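Local coordinates for protein 4-hydroxybenzoyl-CoA thioesterase (Bacillus halodurans, PDB 5WH9) that probably hydrolyses gentisyl-coenzyme A to gentisate and free coenzyme A, as a hotdog-fold thioesterase of the 4-hydroxybenzoyl-CoA thioesterase family, at residues H93-Q97 with G98-A102; P122-S125 with S126-V129. One frame throughout, in Å; residues are numbered along the deposited sequence.

Contact 1. Residues H93-Q97 with G98-A102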
ATOM      1  N   HIS B  93     -13.199 -12.325 -11.837  1.00 21.68           N
ATOM      2  CA  HIS B  93     -13.714 -13.267 -10.867  1.00 21.95           C
ATOM      3  C   HIS B  93     -12.567 -13.878 -10.076  1.00 19.66           C
ATOM      4  O   HIS B  93     -11.682 -14.521 -10.649  1.00 19.37           O
ATOM      5  CB  HIS B  93     -14.479 -14.379 -11.574  1.00 23.62           C
ATOM      6  CG  HIS B  93     -15.735 -13.923 -12.243  1.00 28.01           C
ATOM      7  ND1 HIS B  93     -16.850 -13.524 -11.539  1.00 34.46           N
ATOM      8  CD2 HIS B  93     -16.068 -13.835 -13.553  1.00 33.42           C
ATOM      9  CE1 HIS B  93     -17.810 -13.197 -12.385  1.00 34.99           C
ATOM     10  NE2 HIS B  93     -17.362 -13.380 -13.613  1.00 36.81           N
ATOM     11  N   PHE B  94     -12.596 -13.691  -8.761  1.00 10.25           N
ATOM     12  CA  PHE B  94     -11.580 -14.259  -7.885  1.00 11.27           C
ATOM     13  C   PHE B  94     -11.924 -15.695  -7.590  1.00 15.44           C
ATOM     14  O   PHE B  94     -13.039 -16.008  -7.122  1.00 13.69           O
ATOM     15  CB  PHE B  94     -11.473 -13.471  -6.579  1.00 10.98           C
ATOM     16  CG  PHE B  94     -11.042 -12.060  -6.780  1.00 12.62           C
ATOM     17  CD1 PHE B  94     -11.908 -11.138  -7.363  1.00 11.28           C
ATOM     18  CD2 PHE B  94      -9.767 -11.649  -6.410  1.00 10.65           C
ATOM     19  CE1 PHE B  94     -11.506  -9.836  -7.568  1.00 10.42           C
ATOM     20  CE2 PHE B  94      -9.355 -10.337  -6.610  1.00  8.01           C
ATOM     21  CZ  PHE B  94     -10.227  -9.437  -7.185  1.00 13.32           C
ATOM     22  N   ILE B  95     -10.971 -16.570  -7.896  1.00 21.84           N
ATOM     23  CA  ILE B  95     -11.135 -17.981  -7.643  1.00 18.84           C
ATOM     24  C   ILE B  95     -10.151 -18.453  -6.571  1.00 17.55           C
ATOM     25  O   ILE B  95      -8.942 -18.298  -6.692  1.00 22.11           O
ATOM     26  CB  ILE B  95     -11.009 -18.820  -8.936  1.00 25.34           C
ATOM     27  CG1 ILE B  95     -12.232 -18.615  -9.824  1.00 25.93           C
ATOM     28  CG2 ILE B  95     -10.925 -20.309  -8.605  1.00 23.54           C
ATOM     29  CD1 ILE B  95     -12.135 -17.465 -10.747  1.00 27.19           C
ATOM     30  N   LYS B  96     -10.699 -18.999  -5.504  1.00  8.66           N
ATOM     31  CA  LYS B  96      -9.921 -19.637  -4.467  1.00 14.56           C
ATOM     32  C   LYS B  96     -10.501 -21.024  -4.225  1.00 18.17           C
ATOM     33  O   LYS B  96     -11.722 -21.175  -4.054  1.00 16.49           O
ATOM     34  CB  LYS B  96     -10.003 -18.824  -3.179  1.00 10.60           C
ATOM     35  CG  LYS B  96      -9.646 -19.610  -1.947  1.00 12.56           C
ATOM     36  CD  LYS B  96      -9.690 -18.735  -0.721  1.00 17.48           C
ATOM     37  CE  LYS B  96     -10.134 -19.516   0.503  1.00 23.48           C
ATOM     38  NZ  LYS B  96      -9.845 -18.760   1.756  1.00 27.57           N
ATOM     39  N   GLN B  97      -9.626 -22.030  -4.230  1.00 24.66           N
ATOM     40  CA  GLN B  97     -10.021 -23.404  -3.964  1.00 23.71           C
ATOM     41  C   GLN B  97     -11.098 -23.815  -4.947  1.00 23.94           C
ATOM     42  O   GLN B  97     -12.063 -24.477  -4.582  1.00 24.74           O
ATOM     43  CB  GLN B  97     -10.522 -23.545  -2.525  1.00 23.42           C
ATOM     44  CG  GLN B  97      -9.491 -23.120  -1.486  1.00 26.42           C
ATOM     45  CD  GLN B  97      -9.968 -23.347  -0.064  1.00 32.37           C
ATOM     46  OE1 GLN B  97     -11.165 -23.314   0.212  1.00 32.50           O
ATOM     47  NE2 GLN B  97      -9.031 -23.590   0.843  1.00 30.60           N
ATOM     48  N   GLY B  98     -10.926 -23.399  -6.197  1.00 13.32           N
ATOM     49  CA  GLY B  98     -11.832 -23.780  -7.260  1.00 16.50           C
ATOM     50  C   GLY B  98     -13.174 -23.064  -7.249  1.00 20.66           C
ATOM     51  O   GLY B  98     -14.001 -23.320  -8.122  1.00 16.11           O
ATOM     52  N   ARG B  99     -13.371 -22.151  -6.294  1.00 35.15           N
ATOM     53  CA  ARG B  99     -14.627 -21.408  -6.156  1.00 35.47           C
ATOM     54  C   ARG B  99     -14.477 -19.890  -6.293  1.00 33.59           C
ATOM     55  O   ARG B  99     -13.417 -19.327  -5.992  1.00 27.30           O
ATOM     56  CB  ARG B  99     -15.260 -21.710  -4.800  1.00 39.76           C
ATOM     57  CG  ARG B  99     -15.561 -23.179  -4.582  1.00 49.93           C
ATOM     58  CD  ARG B  99     -16.285 -23.391  -3.264  1.00 69.10           C
ATOM     59  NE  ARG B  99     -17.245 -22.318  -3.006  1.00 86.33           N
ATOM     60  CZ  ARG B  99     -17.106 -21.391  -2.059  1.00 82.51           C
ATOM     61  NH1 ARG B  99     -16.050 -21.405  -1.255  1.00 76.48           N
ATOM     62  NH2 ARG B  99     -18.034 -20.454  -1.912  1.00 78.63           N
ATOM     63  N   VAL B 100     -15.557 -19.233  -6.720  1.00 23.08           N
ATOM     64  CA  VAL B 100     -15.598 -17.769  -6.801  1.00 23.70           C
ATOM     65  C   VAL B 100     -15.878 -17.117  -5.434  1.00 27.22           C
ATOM     66  O   VAL B 100     -16.975 -17.238  -4.878  1.00 30.18           O
ATOM     67  CB  VAL B 100     -16.636 -17.260  -7.835  1.00 23.63           C
ATOM     68  CG1 VAL B 100     -16.606 -15.744  -7.888  1.00 21.71           C
ATOM     69  CG2 VAL B 100     -16.356 -17.834  -9.227  1.00 22.91           C
ATOM     70  N   ILE B 101     -14.886 -16.423  -4.897  1.00 11.50           N
ATOM     71  CA  ILE B 101     -15.023 -15.807  -3.582  1.00 14.56           C
ATOM     72  C   ILE B 101     -15.156 -14.281  -3.635  1.00 15.60           C
ATOM     73  O   ILE B 101     -15.249 -13.621  -2.603  1.00 17.27           O
ATOM     74  CB  ILE B 101     -13.840 -16.191  -2.671  1.00 16.41           C
ATOM     75  CG1 ILE B 101     -12.519 -15.701  -3.281  1.00 13.54           C
ATOM     76  CG2 ILE B 101     -13.819 -17.695  -2.447  1.00 17.23           C
ATOM     77  CD1 ILE B 101     -12.312 -14.150  -3.118  1.00 11.11           C
ATOM     78  N   ALA B 102     -15.161 -13.730  -4.839  1.00 22.58           N
ATOM     79  CA  ALA B 102     -15.393 -12.308  -5.044  1.00 25.10           C
ATOM     80  C   ALA B 102     -15.487 -12.098  -6.538  1.00 23.74           C
ATOM     81  O   ALA B 102     -14.868 -12.837  -7.301  1.00 23.65           O
ATOM     82  CB  ALA B 102     -14.235 -11.473  -4.456  1.00 23.11           C
TER
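Phe94 meets two successive residues of the facing strand: its CB lies 3.6 Å from Ile101 CD1, and its ring atom CD1 lies 3.7 Å from Ala102 CB. With chi1 at -63°, Phe94 CG sits beside its own backbone N, which brings the ring edge, in plane, to the same Ala102 O that Phe94 N binds at 2.8 Å. Ile101 straddles Lys96, with both CG1 and CG2 packed on Lys96 CB. On the face of Ile95 and Val100 the contact is looser, Ile95 CG1 to Val100 CG2 being 4.2 Å. Ile101 N also bonds Phe94 O, at 2.9 Å; Ile101 and Ala102 thus both lie opposite Phe94, a beta bulge in this tight beta hairpin. A type I' turn from Lys96 to Arg99 closes it, Gln97 and Gly98 both having positive phi. Lys96 N donates to Arg99 O (2.8 Å), and Arg99 N returns a bond to Lys96 O. Farther out, helix 25-40 covers the Phe94 side through an edge-to-face contact with Tyr26 and packing of Trp29 and Met30. Lys96 NZ is held by a salt bridge to Asp72 and a hydrogen bond to Pro67 O.

Contact 2. Residues P122-S125 with S126-V129; sequences PIPS and SVRV
Arg128 folds back over Ser125, and two backbone hydrogen bonds join the same first turn of helix. Arg128 N donates to Pro124 O at 2.7 Å, and Val129 N donates to Ser125 O at 3.0 Å with an N-H...O angle of 171°. Pro124 is the N-cap residue, so its carbonyl receives the first of these i to i+4 bonds.

Apolar contacts bury the inner side of the turn. Ile123 CG2 touches Val127 CG1 at 3.7 Å, the two side chains crossing at about a right angle, while Pro124 lies alongside Val127, its CB 4.0 Å from Val127 CG2. Trp110 of strand 99-111 packs against both Pro124 and Val127, and Phe43 touches Val127, so the helix start packs on strand 99-111 and on the loop holding Phe43.

Ser125 meets the guanidinium by van der Waals packing. A bend at chi3 (51°) turns the group back toward the helix start, where Ser125 CA sits over one face, offset toward the rim, and Ser125 CB comes within 3.1 Å of Arg128 NH2.

The polar links run through two waters. Water 1 lies at the edge of the guanidinium, accepting from Arg128 NH1 and probably donating to Ile123 O. Water 2 donates to Ser125 O at 2.9 Å and takes a weak bond from Arg128 NH2. Replacing Arg128 by alanine is likely to leave both waters without their charged donor and Ser125 without the group that covers it. A cation beside a helix N-terminus would be expected to be somewhat unfavourable for the helix dipole, and the two water-linked carbonyls are likely to offset part of that cost.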
ATOM      1  N   PRO B 122     -10.291   7.021 -28.751  1.00 42.00           N
ATOM      2  CA  PRO B 122     -10.819   5.706 -29.119  1.00 42.09           C
ATOM      3  C   PRO B 122      -9.807   4.604 -28.834  1.00 36.49           C
ATOM      4  O   PRO B 122      -8.604   4.802 -29.014  1.00 40.15           O
ATOM      5  CB  PRO B 122     -11.033   5.823 -30.635  1.00 42.69           C
ATOM      6  CG  PRO B 122     -10.969   7.286 -30.942  1.00 40.87           C
ATOM      7  CD  PRO B 122     -10.065   7.879 -29.925  1.00 38.35           C
ATOM      8  N   ILE B 123     -10.296   3.461 -28.379  1.00 31.34           N
ATOM      9  CA  ILE B 123      -9.479   2.268 -28.280  1.00 36.21           C
ATOM     10  C   ILE B 123      -8.841   2.035 -29.645  1.00 37.02           C
ATOM     11  O   ILE B 123      -9.520   2.108 -30.663  1.00 45.38           O
ATOM     12  CB  ILE B 123     -10.341   1.056 -27.897  1.00 37.81           C
ATOM     13  CG1 ILE B 123     -10.993   1.284 -26.534  1.00 33.05           C
ATOM     14  CG2 ILE B 123      -9.522  -0.246 -27.908  1.00 33.80           C
ATOM     15  CD1 ILE B 123     -12.082   0.283 -26.216  1.00 31.53           C
ATOM     16  N   PRO B 124      -7.563   1.745 -29.644  1.00 32.62           N
ATOM     17  CA  PRO B 124      -6.837   1.489 -30.865  1.00 31.03           C
ATOM     18  C   PRO B 124      -7.360   0.280 -31.506  1.00 31.90           C
ATOM     19  O   PRO B 124      -7.799  -0.663 -30.912  1.00 24.43           O
ATOM     20  CB  PRO B 124      -5.427   1.208 -30.386  1.00 29.52           C
ATOM     21  CG  PRO B 124      -5.339   1.886 -29.111  1.00 33.06           C
ATOM     22  CD  PRO B 124      -6.675   1.805 -28.493  1.00 32.33           C
ATOM     23  N   SER B 125      -7.253   0.362 -32.797  1.00 41.96           N
ATOM     24  CA  SER B 125      -7.820  -0.565 -33.694  1.00 38.85           C
ATOM     25  C   SER B 125      -7.270  -1.970 -33.486  1.00 39.74           C
ATOM     26  O   SER B 125      -7.993  -2.910 -33.509  1.00 38.43           O
ATOM     27  CB  SER B 125      -7.587  -0.007 -35.085  1.00 41.31           C
ATOM     28  OG  SER B 125      -6.237   0.078 -35.418  1.00 53.94           O
ATOM     29  N   SER B 126      -5.986  -2.085 -33.262  1.00 35.15           N
ATOM     30  CA  SER B 126      -5.375  -3.354 -32.999  1.00 31.15           C
ATOM     31  C   SER B 126      -5.876  -3.968 -31.719  1.00 31.93           C
ATOM     32  O   SER B 126      -6.038  -5.140 -31.636  1.00 30.61           O
ATOM     33  CB  SER B 126      -3.912  -3.147 -32.902  1.00 35.29           C
ATOM     34  OG  SER B 126      -3.690  -2.035 -32.101  1.00 39.12           O
ATOM     35  N   VAL B 127      -6.057  -3.140 -30.712  1.00 25.11           N
ATOM     36  CA  VAL B 127      -6.629  -3.563 -29.441  1.00 23.79           C
ATOM     37  C   VAL B 127      -8.094  -3.930 -29.642  1.00 21.87           C
ATOM     38  O   VAL B 127      -8.553  -4.970 -29.181  1.00 20.17           O
ATOM     39  CB  VAL B 127      -6.490  -2.472 -28.370  1.00 21.36           C
ATOM     40  CG1 VAL B 127      -7.116  -2.925 -27.079  1.00 17.51           C
ATOM     41  CG2 VAL B 127      -5.017  -2.140 -28.146  1.00 20.01           C
ATOM     42  N   ARG B 128      -8.822  -3.091 -30.362  1.00 39.82           N
ATOM     43  CA  ARG B 128     -10.223  -3.382 -30.647  1.00 42.72           C
ATOM     44  C   ARG B 128     -10.386  -4.789 -31.215  1.00 41.49           C
ATOM     45  O   ARG B 128     -11.161  -5.581 -30.696  1.00 39.20           O
ATOM     46  CB  ARG B 128     -10.807  -2.341 -31.607  1.00 46.18           C
ATOM     47  CG  ARG B 128     -12.315  -2.394 -31.753  1.00 46.91           C
ATOM     48  CD  ARG B 128     -12.808  -1.252 -32.629  1.00 51.32           C
ATOM     49  NE  ARG B 128     -12.070  -1.188 -33.892  1.00 60.80           N
ATOM     50  CZ  ARG B 128     -11.276  -0.178 -34.253  1.00 59.03           C
ATOM     51  NH1 ARG B 128     -11.118   0.873 -33.447  1.00 52.79           N
ATOM     52  NH2 ARG B 128     -10.647  -0.211 -35.426  1.00 50.99           N
ATOM     53  N   VAL B 129      -9.642  -5.098 -32.272  1.00 35.03           N
ATOM     54  CA  VAL B 129      -9.715  -6.410 -32.910  1.00 36.40           C
ATOM     55  C   VAL B 129      -9.303  -7.542 -31.972  1.00 39.23           C
ATOM     56  O   VAL B 129      -9.800  -8.666 -32.075  1.00 45.05           O
ATOM     57  CB  VAL B 129      -8.827  -6.467 -34.179  1.00 42.98           C
ATOM     58  CG1 VAL B 129      -8.650  -7.913 -34.661  1.00 39.14           C
ATOM     59  CG2 VAL B 129      -9.401  -5.580 -35.280  1.00 32.13           C
TER
HETATM   60  O   HOH W   1     -12.133   1.641 -31.060  1.00 39.32           O
HETATM   61  O   HOH W   2      -9.466  -2.500 -35.984  1.00 34.08           O

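Overall arrangement
Contact 1 comes first along the chain and closes before contact 2 opens. Their centres lie 30 Å apart, on opposite sides of the chain's centre, and their nearest atoms are about 19 Å apart, so they do not touch. Strand 99-111 connects them: it leaves the hairpin of 93-102 and runs along the antiparallel sheet to Trp110 near its other end, where the start of helix 125-131 packs. Contact 1 thus makes the turn between two neighbouring strands of the hotdog sheet beside the long helix 25-40, and contact 2 starts the C-terminal helix at the far end. No other chain of the four-chain assembly touches either, so both are features of the single subunit.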